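Stromal cell-derived factor 2-like protein (Arabidopsis thaliana, PDB 3MAL) takes part in endoplasmic reticulum protein quality control and the unfolded protein response, forming a complex with ERDJ3B and BiP needed for the plant immune receptor EFR. Local coordinates at residues A[25-30]-A[183-188]; A[34-39]-A[60-65]; A[50-55]-A[167-172]; A[79-84]-A[135-140]. One frame throughout, in Å; residues are numbered along the deposited sequence. Where two conformers were deposited one is given.

How the interactions relate
Interactions 1 and 2 meet where barrel strands 23-28 and 64-67 are neighbours, and are tied by a salt bridge between Glu188 and Arg34, whereas interactions 2 and 3 share the hairpin of strands 34-38 and 49-54. Interaction 2 is the buried contact, turning on an indole and two bridging waters; the others are partly buried. Interaction 1 is a regular antiparallel strand pair with one face against the core. Interaction 3 is a short strand pairing with a Thr52-Gln169 side-chain hydrogen bond. Interaction 4, farthest from the chain's centre and across it from interaction 3, joins loops: its Trp138 packs against Leu26 of interaction 1, while its outer side binds sulfate through lysines and Thr137.

Interaction 1: residues A[25-30]-A[183-188]; sequences KLMHEK and IWLAAE
The chi1 torsions of Leu26 (-158°) and His28 (-175°) swing each CG to the far side from the backbone N, setting the two side chains against opposite faces of the Trp184 indole. On one face Leu26 supplies its CG and CD2, with CG 3.8 Å from Trp184 CE3. Over the other lies His28 CB, 4.0 Å from the centroid of the six-membered ring in a CH-pi contact, and the imidazole completes a T-shaped pair, its edge toward the indole face. The indole is further fixed by its NE1, which bonds to Leu155 O. Backbone bonds run both ways between Met27 and Leu185, with Met27 N 2.8 Å from Leu185 O, and likewise between Lys25 and Ala187; Glu29 N extends the pairing to Ile183 O. Lys25, on the other sheet face, brings NZ within 3.1 Å of Glu188 OE1, on the syn side but tilted out of the carboxylate plane. Since Arg34 takes OE2, Glu188 is gripped by two cations and its ionised form is probably stabilised. This pairing of strands 23-28 and 184-190 joins the first and last strands of the six-stranded antiparallel barrel, the closure expected of a beta-trefoil.

Interaction 2: residues A[34-39]-A[60-65]; sequences RLHSHD and SNSYWI
Leu35 and Trp64 form the tight half of this contact, crossing at about a right angle. Leu35 CG stands anti to its backbone N (chi1 -171°), which puts CD2 over one face of the indole, 4.0 Å from the centroid of the five-membered ring. The indole edge meanwhile reaches the backbone of the same leucine: Trp64 NE1 donates to Leu35 O over 3.0 Å in an almost straight bond, at 176°. That oxygen lies in the ring plane, yet the N-H comes from well above the carbonyl plane, 73° out of it. A water 2.7 Å from Leu35 O donates to it and to Ser62 O, bridging the two carbonyls. Ser37 CB continues the packing at Trp64 CH2, while its hydroxyl turns to Ser50 O. The 3-10 turn of residues 60-62 presents Asn61 O to Ser37 N at 3.2 Å, and His90 also bonds to this oxygen.

The looser side is that of the partly exposed Asn61 side chain. Here a second water, whose oxygen is 2.8 Å from Asn61 ND2, links that amide nitrogen to His36 NE2; the other ends of these groups are held by Thr52 and Lys92. Leu35 O thus accepts from both an indole and a water, satisfied beside an apolar core, and the direct bonds, from an indole N-H and a backbone N-H to carbonyls, involve no charged group.

Interaction 3: residues A[50-55]-A[167-172]; sequences SVTGFP and GGQQEV
Gly53 and Gln170 pair where two of the three hairpins that cap the barrel of the beta-trefoil meet, strand 49-54 running antiparallel to strand 170-175 in a short, weakly bonded pairing that is regular only here.

The backbone bonds are concentrated at this pair. Gly53 N donates to Gln170 O over 2.8 Å, and Gln170 N returns a bond to Gly53 O in the carbonyl plane, on a lone pair. Beyond it direct pairing gives way to a water, which donates to Val51 O at 2.6 Å and accepts from Val172 N, bridging strands whose directions are 131° apart.

Apolar contact follows on the inner side. Val172 CG2 presses on the backbone of the facing strand, 3.3 Å from Thr52 C, and also lies against Gly53 N. Val172 CG1 meets Val51 CG1 more loosely, at 4.2 Å, in a cluster joined by Leu35, Leu155, Val112 and Cys114.

Polar side chains add a separate hydrogen bond. With its chi1 at 70°, Thr52 holds OG1 between its own backbone N and carbonyl carbon, from where it donates to Gln169 OE1 over a short 2.6 Å. The same hydroxyl is bonded to His36 ND1; as its proton goes to Gln169, the imidazole is probably the donor there.

An aromatic contact uses the other end of the glutamine amide. Phe54, whose ring also stacks with that of His36, turns its edge to Gln169: Gln169 NE2 lies near the ring plane, 3.7 Å from Phe54 CD1, with the amide and ring planes 69° apart.

Interaction 4: residues A[79-84]-A[135-140]; sequences AVKSGA and GKTWKQ. With SO4 (sulfate ion), chain E; SO4 (sulfate ion), chain C.
A single backbone bridge between Lys81 and Thr137 joins two loops, one leading into barrel strand 85-90 and the other into strand 143-148. Two hydrogen bonds flank it: Trp138 N donates to Val80 O over 2.8 Å, and Ser82 N to Lys136 O over 2.9 Å. From Lys81 to Ala84 the first loop makes a type II turn, with Gly83 at its third position.

Inward, Val80 and Trp138 lie side by side, Val80 CG1 4.0 Å from Trp138 CE3. The indole, carried away from its backbone N by a chi1 of -164°, reaches Ile24, Leu26, Ile86 and Leu129, so the loop pair probably helps close one end of the beta-trefoil barrel.

Outward, two sulfate ions, probably from the crystallisation liquor, bind here. Lys136 N donates to O1 of the chain E sulfate at 2.9 Å, while Thr137 OG1 gives its proton to O4 at 2.8 Å. Lys139 NZ spans both ions, reaching O4 of that sulfate and, over 2.8 Å, O2 of the chain C sulfate; a further bond to Thr137 O steadies the amine. Lys81 runs alongside Thr137, its NZ 3.4 Å from the methyl CG2.

Interaction 1: residues A[25-30]-A[183-188]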
loop_
_atom_site.group_PDB
_atom_site.type_symbol
_atom_site.label_atom_id
_atom_site.label_comp_id
_atom_site.label_asym_id
_atom_site.label_seq_id
_atom_site.Cartn_x
_atom_site.Cartn_y
_atom_site.Cartn_z
ATOM N N LYS A 25 4.339 8.389 0.856
ATOM C CA LYS A 25 3.597 7.828 1.969
ATOM C C LYS A 25 2.121 7.718 1.560
ATOM O O LYS A 25 1.651 8.436 0.667
ATOM C CB LYS A 25 3.779 8.656 3.227
ATOM C CG LYS A 25 5.226 8.761 3.659
ATOM C CD LYS A 25 5.337 9.288 5.095
ATOM C CE LYS A 25 6.811 9.331 5.528
ATOM N NZ LYS A 25 6.931 9.938 6.885
ATOM N N LEU A 26 1.429 6.754 2.155
ATOM C CA LEU A 26 0.027 6.519 1.884
ATOM C C LEU A 26 -0.737 6.660 3.186
ATOM O O LEU A 26 -0.563 5.853 4.110
ATOM C CB LEU A 26 -0.159 5.123 1.274
ATOM C CG LEU A 26 -1.445 4.963 0.472
ATOM C CD1 LEU A 26 -1.393 5.722 -0.872
ATOM C CD2 LEU A 26 -1.743 3.456 0.261
ATOM N N MET A 27 -1.562 7.703 3.272
ATOM C CA MET A 27 -2.295 8.003 4.477
ATOM C C MET A 27 -3.735 7.509 4.387
ATOM O O MET A 27 -4.433 7.776 3.401
ATOM C CB MET A 27 -2.278 9.509 4.735
ATOM C CG MET A 27 -2.902 9.921 6.073
ATOM S SD MET A 27 -3.179 11.701 6.255
ATOM C CE MET A 27 -4.684 11.877 5.314
ATOM N N HIS A 28 -4.155 6.798 5.436
ATOM C CA HIS A 28 -5.539 6.355 5.638
ATOM C C HIS A 28 -6.431 7.579 5.855
ATOM O O HIS A 28 -6.202 8.362 6.776
ATOM C CB HIS A 28 -5.565 5.454 6.870
ATOM C CG HIS A 28 -6.892 4.813 7.153
ATOM N ND1 HIS A 28 -7.517 3.950 6.277
ATOM C CD2 HIS A 28 -7.685 4.871 8.249
ATOM C CE1 HIS A 28 -8.642 3.510 6.817
ATOM N NE2 HIS A 28 -8.776 4.068 8.005
ATOM N N GLU A 29 -7.417 7.785 5.000
ATOM C CA GLU A 29 -8.186 9.041 5.146
ATOM C C GLU A 29 -8.872 9.248 6.496
ATOM O O GLU A 29 -8.847 10.343 7.032
ATOM C CB GLU A 29 -9.209 9.222 4.047
ATOM C CG GLU A 29 -9.905 10.592 4.157
ATOM C CD GLU A 29 -10.889 10.823 3.025
ATOM O OE1 GLU A 29 -11.746 9.940 2.780
ATOM O OE2 GLU A 29 -10.827 11.904 2.382
ATOM N N LYS A 30 -9.504 8.206 7.022
ATOM C CA LYS A 30 -10.285 8.280 8.240
ATOM C C LYS A 30 -9.419 8.474 9.489
ATOM O O LYS A 30 -9.685 9.357 10.298
ATOM C CB LYS A 30 -11.078 6.976 8.353
ATOM C CG LYS A 30 -12.390 7.075 9.080
ATOM C CD LYS A 30 -13.390 7.893 8.300
ATOM C CE LYS A 30 -14.734 7.861 9.023
ATOM N NZ LYS A 30 -15.720 8.837 8.426
ATOM N N ILE A 183 -10.492 4.313 1.958
ATOM C CA ILE A 183 -9.988 5.398 1.142
ATOM C C ILE A 183 -8.627 5.852 1.675
ATOM O O ILE A 183 -8.384 5.932 2.897
ATOM C CB ILE A 183 -11.011 6.547 0.970
ATOM C CG1 ILE A 183 -10.499 7.584 -0.044
ATOM C CG2 ILE A 183 -11.373 7.163 2.303
ATOM C CD1 ILE A 183 -9.585 8.644 0.536
ATOM N N TRP A 184 -7.714 6.074 0.739
ATOM C CA TRP A 184 -6.348 6.484 1.058
ATOM C C TRP A 184 -5.965 7.731 0.251
ATOM O O TRP A 184 -6.598 8.054 -0.752
ATOM C CB TRP A 184 -5.363 5.345 0.738
ATOM C CG TRP A 184 -5.589 4.099 1.574
ATOM C CD1 TRP A 184 -6.538 3.134 1.374
ATOM C CD2 TRP A 184 -4.846 3.691 2.737
ATOM N NE1 TRP A 184 -6.432 2.154 2.338
ATOM C CE2 TRP A 184 -5.406 2.471 3.185
ATOM C CE3 TRP A 184 -3.775 4.239 3.443
ATOM C CZ2 TRP A 184 -4.918 1.788 4.312
ATOM C CZ3 TRP A 184 -3.284 3.563 4.563
ATOM C CH2 TRP A 184 -3.855 2.347 4.979
ATOM N N LEU A 185 -4.903 8.396 0.701
ATOM C CA LEU A 185 -4.351 9.595 0.065
ATOM C C LEU A 185 -2.808 9.479 0.014
ATOM O O LEU A 185 -2.160 9.199 1.036
ATOM C CB LEU A 185 -4.750 10.843 0.875
ATOM C CG LEU A 185 -6.256 10.986 1.199
ATOM C CD1 LEU A 185 -6.520 11.460 2.615
ATOM C CD2 LEU A 185 -6.942 11.899 0.232
ATOM N N ALA A 186 -2.223 9.670 -1.158
ATOM C CA ALA A 186 -0.768 9.779 -1.226
ATOM C C ALA A 186 -0.336 11.135 -0.674
ATOM O O ALA A 186 -0.923 12.180 -1.003
ATOM C CB ALA A 186 -0.251 9.569 -2.662
ATOM N N ALA A 187 0.690 11.116 0.175
ATOM C CA ALA A 187 1.231 12.359 0.766
ATOM C C ALA A 187 2.761 12.328 0.956
ATOM O O ALA A 187 3.420 11.273 0.784
ATOM C CB ALA A 187 0.540 12.621 2.096
ATOM N N GLU A 188 3.338 13.470 1.318
ATOM C CA GLU A 188 4.750 13.517 1.718
ATOM C C GLU A 188 5.704 12.879 0.713
ATOM O O GLU A 188 6.750 12.371 1.087
ATOM C CB GLU A 188 4.957 12.846 3.085
ATOM C CG GLU A 188 4.348 13.638 4.166
ATOM C CD GLU A 188 4.450 13.008 5.539
ATOM O OE1 GLU A 188 5.515 12.481 5.947
ATOM O OE2 GLU A 188 3.442 13.093 6.246
HETATM O O HOH W 1 -9.969 5.888 5.235
#

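Interaction 2: residues A[34-39]-A[60-65]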
loop_
_atom_site.group_PDB
_atom_site.type_symbol
_atom_site.label_atom_id
_atom_site.label_comp_id
_atom_site.label_asym_id
_atom_site.label_seq_id
_atom_site.Cartn_x
_atom_site.Cartn_y
_atom_site.Cartn_z
ATOM N N ARG A 34 -0.313 6.110 8.724
ATOM C CA ARG A 34 0.429 5.870 7.496
ATOM C C ARG A 34 0.723 4.379 7.256
ATOM O O ARG A 34 1.107 3.645 8.165
ATOM C CB ARG A 34 1.754 6.644 7.491
ATOM C CG ARG A 34 1.634 8.101 7.256
ATOM C CD ARG A 34 1.494 8.831 8.582
ATOM N NE ARG A 34 1.985 10.199 8.499
ATOM C CZ ARG A 34 1.202 11.262 8.574
ATOM N NH1 ARG A 34 -0.101 11.099 8.770
ATOM N NH2 ARG A 34 1.717 12.479 8.479
ATOM N N LEU A 35 0.568 3.947 6.009
ATOM C CA LEU A 35 0.975 2.600 5.624
ATOM C C LEU A 35 2.460 2.392 5.957
ATOM O O LEU A 35 3.316 3.185 5.557
ATOM C CB LEU A 35 0.670 2.366 4.127
ATOM C CG LEU A 35 0.833 0.930 3.596
ATOM C CD1 LEU A 35 -0.258 0.006 4.192
ATOM C CD2 LEU A 35 0.842 0.899 2.048
ATOM N N HIS A 36 2.758 1.313 6.684
ATOM C CA HIS A 36 4.031 1.138 7.335
ATOM C C HIS A 36 4.466 -0.338 7.353
ATOM O O HIS A 36 3.640 -1.264 7.444
ATOM C CB HIS A 36 3.901 1.708 8.765
ATOM C CG HIS A 36 5.039 1.394 9.693
ATOM N ND1 HIS A 36 5.068 0.259 10.469
ATOM C CD2 HIS A 36 6.120 2.126 10.061
ATOM C CE1 HIS A 36 6.156 0.270 11.221
ATOM N NE2 HIS A 36 6.806 1.397 10.995
ATOM N N SER A 37 5.773 -0.563 7.233
ATOM C CA SER A 37 6.312 -1.921 7.409
ATOM C C SER A 37 7.608 -1.866 8.185
ATOM O O SER A 37 8.061 -0.790 8.585
ATOM C CB SER A 37 6.446 -2.685 6.066
ATOM O OG SER A 37 6.551 -4.096 6.276
ATOM N N HIS A 38 8.210 -3.024 8.400
ATOM C CA HIS A 38 9.357 -3.130 9.285
ATOM C C HIS A 38 9.827 -4.573 9.224
ATOM O O HIS A 38 9.133 -5.411 8.671
ATOM C CB HIS A 38 8.998 -2.714 10.724
ATOM C CG HIS A 38 7.659 -3.204 11.226
ATOM N ND1 HIS A 38 7.028 -2.630 12.312
ATOM C CD2 HIS A 38 6.843 -4.196 10.803
ATOM C CE1 HIS A 38 5.894 -3.268 12.548
ATOM N NE2 HIS A 38 5.762 -4.227 11.652
ATOM N N ASP A 39 10.971 -4.856 9.842
ATOM C CA ASP A 39 11.625 -6.154 9.740
ATOM C C ASP A 39 11.109 -7.194 10.768
ATOM O O ASP A 39 11.900 -7.773 11.513
ATOM C CB ASP A 39 13.157 -5.959 9.880
ATOM C CG ASP A 39 13.942 -7.212 9.572
ATOM O OD1 ASP A 39 13.372 -8.151 8.972
ATOM O OD2 ASP A 39 15.153 -7.274 9.940
ATOM N N SER A 60 11.075 6.520 8.374
ATOM C CA SER A 60 11.535 6.101 7.031
ATOM C C SER A 60 10.798 4.827 6.607
ATOM O O SER A 60 10.590 4.587 5.419
ATOM C CB SER A 60 13.053 5.881 7.006
ATOM O OG SER A 60 13.438 4.981 8.018
ATOM N N ASN A 61 10.362 4.045 7.604
ATOM C CA ASN A 61 9.561 2.837 7.390
ATOM C C ASN A 61 8.161 3.077 6.812
ATOM O O ASN A 61 7.443 2.101 6.504
ATOM C CB ASN A 61 9.446 2.024 8.695
ATOM C CG ASN A 61 10.675 1.184 8.972
ATOM O OD1 ASN A 61 11.408 0.828 8.050
ATOM N ND2 ASN A 61 10.912 0.861 10.246
ATOM N N SER A 62 7.788 4.349 6.635
ATOM C CA SER A 62 6.532 4.691 5.963
ATOM C C SER A 62 6.638 4.955 4.466
ATOM O O SER A 62 5.621 5.265 3.822
ATOM C CB SER A 62 5.872 5.898 6.640
ATOM O OG SER A 62 5.439 5.550 7.936
ATOM N N TYR A 63 7.853 4.867 3.909
ATOM C CA TYR A 63 8.044 5.146 2.484
ATOM C C TYR A 63 7.927 3.908 1.609
ATOM O O TYR A 63 8.415 2.825 1.972
ATOM C CB TYR A 63 9.374 5.851 2.226
ATOM C CG TYR A 63 9.278 7.346 2.389
ATOM C CD1 TYR A 63 9.919 8.005 3.450
ATOM C CD2 TYR A 63 8.532 8.104 1.486
ATOM C CE1 TYR A 63 9.813 9.409 3.587
ATOM C CE2 TYR A 63 8.414 9.480 1.620
ATOM C CZ TYR A 63 9.042 10.116 2.675
ATOM O OH TYR A 63 8.897 11.474 2.767
ATOM N N TRP A 64 7.257 4.103 0.466
ATOM C CA TRP A 64 6.986 3.073 -0.538
ATOM C C TRP A 64 7.378 3.635 -1.920
ATOM O O TRP A 64 7.118 4.809 -2.201
ATOM C CB TRP A 64 5.480 2.698 -0.527
ATOM C CG TRP A 64 5.024 2.199 0.811
ATOM C CD1 TRP A 64 4.613 2.967 1.891
ATOM C CD2 TRP A 64 4.968 0.832 1.241
ATOM N NE1 TRP A 64 4.309 2.147 2.957
ATOM C CE2 TRP A 64 4.518 0.833 2.583
ATOM C CE3 TRP A 64 5.237 -0.395 0.616
ATOM C CZ2 TRP A 64 4.319 -0.348 3.310
ATOM C CZ3 TRP A 64 5.055 -1.584 1.350
ATOM C CH2 TRP A 64 4.601 -1.546 2.687
ATOM N N ILE A 65 7.970 2.798 -2.771
ATOM C CA ILE A 65 8.238 3.175 -4.172
ATOM C C ILE A 65 7.126 2.673 -5.114
ATOM O O ILE A 65 6.791 1.484 -5.117
ATOM C CB ILE A 65 9.632 2.697 -4.650
ATOM C CG1 ILE A 65 10.728 3.214 -3.716
ATOM C CG2 ILE A 65 9.909 3.192 -6.073
ATOM C CD1 ILE A 65 10.724 4.744 -3.655
HETATM O O HOH W 2 2.954 5.494 4.238
HETATM O O HOH W 3 9.218 2.223 12.088
#

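Interaction 3: residues A[50-55]-A[167-172]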
loop_
_atom_site.group_PDB
_atom_site.type_symbol
_atom_site.label_atom_id
_atom_site.label_comp_id
_atom_site.label_asym_id
_atom_site.label_seq_id
_atom_site.Cartn_x
_atom_site.Cartn_y
_atom_site.Cartn_z
ATOM N N SER A 50 5.114 -8.239 8.418
ATOM C CA SER A 50 3.873 -7.557 8.749
ATOM C C SER A 50 3.830 -6.114 8.243
ATOM O O SER A 50 4.859 -5.495 7.938
ATOM C CB SER A 50 3.639 -7.592 10.260
ATOM O OG SER A 50 4.666 -6.868 10.926
ATOM N N VAL A 51 2.607 -5.629 8.084
ATOM C CA VAL A 51 2.312 -4.283 7.580
ATOM C C VAL A 51 1.288 -3.700 8.578
ATOM O O VAL A 51 0.400 -4.412 9.034
ATOM C CB VAL A 51 1.730 -4.357 6.134
ATOM C CG1 VAL A 51 1.099 -3.010 5.717
ATOM C CG2 VAL A 51 2.801 -4.789 5.140
ATOM N N THR A 52 1.433 -2.421 8.926
ATOM C CA THR A 52 0.563 -1.759 9.902
ATOM C C THR A 52 0.257 -0.329 9.498
ATOM O O THR A 52 0.823 0.197 8.518
ATOM C CB THR A 52 1.212 -1.686 11.321
ATOM O OG1 THR A 52 2.306 -0.754 11.308
ATOM C CG2 THR A 52 1.687 -3.059 11.801
ATOM N N GLY A 53 -0.654 0.291 10.246
ATOM C CA GLY A 53 -0.859 1.726 10.204
ATOM C C GLY A 53 -0.036 2.395 11.293
ATOM O O GLY A 53 -0.129 2.028 12.446
ATOM N N PHE A 54 0.778 3.372 10.911
ATOM C CA PHE A 54 1.718 4.042 11.824
ATOM C C PHE A 54 1.381 5.553 11.985
ATOM O O PHE A 54 1.293 6.281 11.005
ATOM C CB PHE A 54 3.138 3.873 11.262
ATOM C CG PHE A 54 4.215 4.289 12.198
ATOM C CD1 PHE A 54 4.739 3.374 13.119
ATOM C CD2 PHE A 54 4.726 5.588 12.163
ATOM C CE1 PHE A 54 5.751 3.759 13.995
ATOM C CE2 PHE A 54 5.745 5.982 13.040
ATOM C CZ PHE A 54 6.255 5.074 13.955
ATOM N N PRO A 55 1.236 6.045 13.229
ATOM C CA PRO A 55 0.761 7.446 13.340
ATOM C C PRO A 55 1.800 8.593 13.243
ATOM O O PRO A 55 1.441 9.696 12.810
ATOM C CB PRO A 55 0.068 7.466 14.710
ATOM C CG PRO A 55 0.842 6.423 15.526
ATOM C CD PRO A 55 1.289 5.355 14.541
ATOM N N GLY A 167 2.632 -1.884 19.609
ATOM C CA GLY A 167 1.440 -1.325 20.252
ATOM C C GLY A 167 1.118 0.103 19.851
ATOM O O GLY A 167 2.017 0.947 19.764
ATOM N N GLY A 168 -0.164 0.384 19.621
ATOM C CA GLY A 168 -0.590 1.701 19.136
ATOM C C GLY A 168 -0.642 1.784 17.604
ATOM O O GLY A 168 -1.224 2.722 17.061
ATOM N N GLN A 169 -0.025 0.828 16.912
ATOM C CA GLN A 169 -0.128 0.730 15.440
ATOM C C GLN A 169 -1.419 -0.014 15.056
ATOM O O GLN A 169 -1.873 -0.879 15.802
ATOM C CB GLN A 169 1.084 0.028 14.839
ATOM C CG GLN A 169 2.374 0.873 14.923
ATOM C CD GLN A 169 3.640 0.104 14.519
ATOM O OE1 GLN A 169 3.643 -0.668 13.545
ATOM N NE2 GLN A 169 4.744 0.346 15.258
ATOM N N GLN A 170 -2.014 0.347 13.920
ATOM C CA GLN A 170 -3.310 -0.223 13.510
ATOM C C GLN A 170 -3.111 -1.443 12.617
ATOM O O GLN A 170 -2.130 -1.520 11.850
ATOM C CB GLN A 170 -4.165 0.814 12.743
ATOM C CG GLN A 170 -4.592 1.975 13.585
ATOM C CD GLN A 170 -5.310 3.075 12.820
ATOM O OE1 GLN A 170 -5.376 3.090 11.574
ATOM N NE2 GLN A 170 -5.865 4.008 13.566
ATOM N N GLU A 171 -4.056 -2.379 12.706
ATOM C CA GLU A 171 -4.173 -3.445 11.711
ATOM C C GLU A 171 -4.394 -2.860 10.321
ATOM O O GLU A 171 -5.190 -1.930 10.139
ATOM C CB GLU A 171 -5.346 -4.385 12.029
ATOM C CG GLU A 171 -5.265 -5.727 11.284
ATOM C CD GLU A 171 -6.587 -6.468 11.271
ATOM O OE1 GLU A 171 -7.621 -5.815 11.078
ATOM O OE2 GLU A 171 -6.591 -7.698 11.442
ATOM N N VAL A 172 -3.695 -3.434 9.345
ATOM C CA VAL A 172 -4.005 -3.190 7.941
ATOM C C VAL A 172 -4.477 -4.527 7.374
ATOM O O VAL A 172 -3.911 -5.582 7.692
ATOM C CB VAL A 172 -2.776 -2.620 7.188
ATOM C CG1 VAL A 172 -3.033 -2.535 5.656
ATOM C CG2 VAL A 172 -2.431 -1.246 7.768
HETATM O O HOH W 4 -1.790 -5.428 10.079
#

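Interaction 4: residues A[79-84]-A[135-140]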
loop_
_atom_site.group_PDB
_atom_site.type_symbol
_atom_site.label_atom_id
_atom_site.label_comp_id
_atom_site.label_asym_id
_atom_site.label_seq_id
_atom_site.Cartn_x
_atom_site.Cartn_y
_atom_site.Cartn_z
ATOM N N ALA A 79 3.194 9.195 -15.653
ATOM C CA ALA A 79 2.091 9.366 -14.706
ATOM C C ALA A 79 1.384 8.030 -14.466
ATOM O O ALA A 79 1.140 7.270 -15.408
ATOM C CB ALA A 79 1.068 10.432 -15.230
ATOM N N VAL A 80 1.045 7.741 -13.218
ATOM C CA VAL A 80 0.246 6.559 -12.912
ATOM C C VAL A 80 -1.227 6.913 -13.191
ATOM O O VAL A 80 -1.733 7.910 -12.669
ATOM C CB VAL A 80 0.407 6.102 -11.422
ATOM C CG1 VAL A 80 -0.281 4.771 -11.191
ATOM C CG2 VAL A 80 1.894 6.011 -11.040
ATOM N N LYS A 81 -1.886 6.103 -14.020
ATOM C CA LYS A 81 -3.291 6.312 -14.431
ATOM C C LYS A 81 -4.287 5.604 -13.512
ATOM O O LYS A 81 -3.986 4.549 -12.946
ATOM C CB LYS A 81 -3.524 5.847 -15.875
ATOM C CG LYS A 81 -2.646 6.525 -16.968
ATOM C CD LYS A 81 -3.027 7.968 -17.210
ATOM C CE LYS A 81 -2.127 8.568 -18.297
ATOM N NZ LYS A 81 -2.552 9.959 -18.631
ATOM N N SER A 82 -5.478 6.189 -13.365
ATOM C CA SER A 82 -6.581 5.472 -12.738
ATOM C C SER A 82 -6.770 4.156 -13.495
ATOM O O SER A 82 -6.769 4.136 -14.731
ATOM C CB SER A 82 -7.874 6.293 -12.804
ATOM O OG SER A 82 -8.868 5.702 -11.963
ATOM N N GLY A 83 -6.885 3.061 -12.755
ATOM C CA GLY A 83 -7.039 1.746 -13.352
ATOM C C GLY A 83 -5.745 0.976 -13.569
ATOM O O GLY A 83 -5.802 -0.197 -13.881
ATOM N N ALA A 84 -4.587 1.637 -13.432
ATOM C CA ALA A 84 -3.281 0.969 -13.559
ATOM C C ALA A 84 -3.118 -0.142 -12.516
ATOM O O ALA A 84 -3.597 -0.012 -11.387
ATOM C CB ALA A 84 -2.114 1.972 -13.417
ATOM N N GLY A 135 -10.729 12.254 -11.837
ATOM C CA GLY A 135 -9.281 12.379 -12.067
ATOM C C GLY A 135 -8.727 11.168 -12.797
ATOM O O GLY A 135 -9.073 10.036 -12.472
ATOM N N LYS A 136 -7.863 11.403 -13.783
ATOM C CA LYS A 136 -7.342 10.325 -14.587
ATOM C C LYS A 136 -5.899 9.937 -14.254
ATOM O O LYS A 136 -5.477 8.814 -14.538
ATOM C CB LYS A 136 -7.516 10.656 -16.069
ATOM C CG LYS A 136 -9.006 10.690 -16.520
ATOM C CD LYS A 136 -9.158 11.385 -17.889
ATOM C CE LYS A 136 -9.054 12.911 -17.671
ATOM N NZ LYS A 136 -8.652 13.627 -18.890
ATOM N N THR A 137 -5.147 10.853 -13.661
ATOM C CA THR A 137 -3.786 10.557 -13.217
ATOM C C THR A 137 -3.706 10.732 -11.700
ATOM O O THR A 137 -4.369 11.614 -11.145
ATOM C CB THR A 137 -2.720 11.447 -13.903
ATOM O OG1 THR A 137 -3.000 12.815 -13.623
ATOM C CG2 THR A 137 -2.681 11.230 -15.440
ATOM N N TRP A 138 -2.900 9.893 -11.057
ATOM C CA TRP A 138 -2.748 9.879 -9.609
ATOM C C TRP A 138 -2.007 11.147 -9.157
ATOM O O TRP A 138 -0.955 11.488 -9.717
ATOM C CB TRP A 138 -1.991 8.607 -9.184
ATOM C CG TRP A 138 -2.065 8.224 -7.708
ATOM C CD1 TRP A 138 -2.865 8.768 -6.737
ATOM C CD2 TRP A 138 -1.317 7.188 -7.064
ATOM N NE1 TRP A 138 -2.640 8.144 -5.528
ATOM C CE2 TRP A 138 -1.706 7.163 -5.706
ATOM C CE3 TRP A 138 -0.346 6.274 -7.508
ATOM C CZ2 TRP A 138 -1.153 6.264 -4.775
ATOM C CZ3 TRP A 138 0.205 5.367 -6.581
ATOM C CH2 TRP A 138 -0.214 5.370 -5.230
ATOM N N LYS A 139 -2.564 11.825 -8.153
ATOM C CA LYS A 139 -1.976 13.034 -7.600
ATOM C C LYS A 139 -1.888 12.993 -6.078
ATOM O O LYS A 139 -2.631 12.264 -5.410
ATOM C CB LYS A 139 -2.764 14.286 -8.050
ATOM C CG LYS A 139 -2.743 14.493 -9.570
ATOM C CD LYS A 139 -3.633 15.658 -9.970
ATOM C CE LYS A 139 -3.809 15.698 -11.492
ATOM N NZ LYS A 139 -4.736 14.629 -11.905
ATOM N N GLN A 140 -0.981 13.783 -5.513
ATOM C CA GLN A 140 -0.913 13.916 -4.071
ATOM C C GLN A 140 -2.221 14.474 -3.503
ATOM O O GLN A 140 -2.841 15.349 -4.097
ATOM C CB GLN A 140 0.254 14.827 -3.697
ATOM C CG GLN A 140 0.386 15.042 -2.220
ATOM C CD GLN A 140 1.567 15.936 -1.872
ATOM O OE1 GLN A 140 2.709 15.484 -1.805
ATOM N NE2 GLN A 140 1.281 17.207 -1.605
HETATM S S SO4 E . -6.403 14.544 -15.378
HETATM O O1 SO4 E . -7.704 14.079 -14.933
HETATM O O2 SO4 E . -6.284 14.307 -16.815
HETATM O O3 SO4 E . -6.298 15.970 -15.041
HETATM O O4 SO4 E . -5.363 13.795 -14.687
HETATM S S SO4 C . -8.022 15.528 -9.840
HETATM O O1 SO4 C . -9.258 16.038 -10.428
HETATM O O2 SO4 C . -7.294 14.846 -10.873
HETATM O O3 SO4 C . -7.251 16.610 -9.254
HETATM O O4 SO4 C . -8.369 14.557 -8.814
#